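Local structure of Old Yellow Enzyme (Pichia, 6AGZ) at residues D42-D47 with T86-E91. The protein probably catalyses the asymmetric reduction of the carbon-carbon double bond of enone compounds, using a bound flavin mononucleotide in a TIM barrel. Residues are numbered along the deposited sequence; the frame is centred on the assembly and turned at random.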
# COMPACT_ATOMS: atom_id res chain seq x y z
N ASP A 42 39.84 -15.07 3.39
CA ASP A 42 39.94 -13.98 4.34
C ASP A 42 38.91 -12.88 4.10
O ASP A 42 38.93 -11.87 4.81
CB ASP A 42 41.35 -13.37 4.30
CG ASP A 42 42.12 -13.60 5.57
OD1 ASP A 42 41.67 -14.41 6.40
OD2 ASP A 42 43.19 -12.98 5.74
N PHE A 43 38.04 -13.05 3.10
CA PHE A 43 37.03 -12.07 2.71
C PHE A 43 37.68 -10.78 2.18
O PHE A 43 37.19 -9.68 2.43
CB PHE A 43 36.07 -11.76 3.86
CG PHE A 43 35.63 -12.98 4.62
CD1 PHE A 43 34.78 -13.91 4.03
CD2 PHE A 43 36.05 -13.20 5.92
CE1 PHE A 43 34.37 -15.03 4.72
CE2 PHE A 43 35.65 -14.32 6.61
CZ PHE A 43 34.80 -15.24 6.02
N VAL A 44 38.77 -10.93 1.44
CA VAL A 44 39.49 -9.81 0.84
C VAL A 44 39.23 -9.81 -0.66
O VAL A 44 39.26 -10.86 -1.31
CB VAL A 44 41.00 -9.89 1.13
CG1 VAL A 44 41.73 -8.68 0.55
CG2 VAL A 44 41.25 -9.99 2.63
N ALA A 45 38.97 -8.63 -1.21
CA ALA A 45 38.73 -8.50 -2.64
C ALA A 45 39.98 -8.86 -3.43
O ALA A 45 41.11 -8.63 -2.98
CB ALA A 45 38.27 -7.08 -2.99
N THR A 46 39.78 -9.41 -4.62
CA THR A 46 40.86 -9.98 -5.41
C THR A 46 41.07 -9.20 -6.71
O THR A 46 40.23 -8.40 -7.13
CB THR A 46 40.58 -11.45 -5.74
OG1 THR A 46 39.32 -11.56 -6.41
CG2 THR A 46 40.56 -12.28 -4.47
N ASP A 47 42.23 -9.45 -7.33
CA ASP A 47 42.52 -8.86 -8.63
C ASP A 47 41.48 -9.26 -9.67
O ASP A 47 41.14 -8.47 -10.56
CB ASP A 47 43.92 -9.28 -9.08
CG ASP A 47 44.13 -10.78 -9.02
OD1 ASP A 47 43.27 -11.48 -8.44
OD2 ASP A 47 45.16 -11.27 -9.53
N THR A 86 38.21 -5.07 7.94
CA THR A 86 39.61 -4.90 8.31
C THR A 86 40.29 -3.86 7.41
O THR A 86 39.75 -3.44 6.39
CB THR A 86 40.36 -6.23 8.25
OG1 THR A 86 40.50 -6.63 6.88
CG2 THR A 86 39.61 -7.30 9.01
N ASP A 87 41.50 -3.46 7.82
CA ASP A 87 42.26 -2.50 7.02
C ASP A 87 42.54 -3.03 5.62
O ASP A 87 42.36 -2.32 4.63
CB ASP A 87 43.56 -2.14 7.74
CG ASP A 87 43.35 -1.19 8.90
OD1 ASP A 87 42.21 -0.74 9.10
OD2 ASP A 87 44.33 -0.89 9.61
N ARG A 88 42.96 -4.30 5.53
CA ARG A 88 43.26 -4.89 4.22
C ARG A 88 42.04 -4.86 3.31
O ARG A 88 42.14 -4.48 2.13
CB ARG A 88 43.76 -6.33 4.41
CG ARG A 88 45.14 -6.43 5.05
CD ARG A 88 45.57 -7.88 5.26
NE ARG A 88 45.58 -8.65 4.02
CZ ARG A 88 44.84 -9.73 3.81
NH1 ARG A 88 44.02 -10.18 4.75
NH2 ARG A 88 44.92 -10.37 2.65
N GLN A 89 40.88 -5.26 3.84
CA GLN A 89 39.66 -5.27 3.04
C GLN A 89 39.32 -3.87 2.53
O GLN A 89 38.96 -3.69 1.35
CB GLN A 89 38.51 -5.84 3.87
CG GLN A 89 38.73 -7.26 4.36
CD GLN A 89 37.85 -7.63 5.54
OE1 GLN A 89 37.06 -6.81 6.02
NE2 GLN A 89 37.98 -8.86 6.02
N VAL A 90 39.46 -2.85 3.39
CA VAL A 90 39.17 -1.48 2.98
C VAL A 90 40.16 -1.01 1.93
O VAL A 90 39.81 -0.26 1.01
CB VAL A 90 39.15 -0.56 4.21
CG1 VAL A 90 38.98 0.89 3.79
CG2 VAL A 90 38.04 -0.97 5.16
N GLU A 91 41.43 -1.43 2.03
CA GLU A 91 42.41 -1.10 1.01
C GLU A 91 42.01 -1.69 -0.34
O GLU A 91 41.99 -0.98 -1.36
CB GLU A 91 43.80 -1.60 1.42
CG GLU A 91 44.34 -1.01 2.71
CD GLU A 91 45.54 -1.77 3.23
OE1 GLU A 91 46.55 -1.87 2.50
OE2 GLU A 91 45.48 -2.28 4.37
O HOH W 1 38.13 -6.55 0.46
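Val44 and Gln89 make the close-packed, buried part of this contact, their CA atoms 5.0 Å apart. Here the loop after strand 29-31, the first of the eight-stranded TIM barrel, runs past the first turn of helix 87-102, which follows the second strand, 63-70; the Phe43 side chain is about 14 Å from the FMN. CG of Gln89 lies against the backbone, 3.5 Å from Phe43 O, and Val44 CG2 packs beside the same methylene. Beyond CG the glutamine chain is extended (chi2 160°), which carries NE2 along the loop to a weak hydrogen bond with Asp42 O at 3.4 Å. The other end of the amide is held more firmly: Gln89 OE1 accepts from Thr86 N at 2.8 Å, with the donor well above the carbonyl plane, and also from Tyr85 N. Gln89 N in turn bonds weakly to Thr86 OG1, completing a capping box. A water also joins the two backbones, accepting from Ala45 N and donating to Gln89 O.

The outer side is looser. Arg88 bends at chi3 (57°); Val44 CG1 lies over one face of its guanidinium, while CG2 makes the nearest approach, 3.5 Å from NH1. Exposed Asp42 meets the guanidinium edge, OD2 to NH1 3.1 Å, in a salt bridge weak as a hydrogen bond, the planes 51° apart; Arg88 NE donates to Ala405 O. Both direct polar links are thus weak: OE1 probably positions NE2 near the loop carbonyl, and close packing plus the water bridge carry much of the contact.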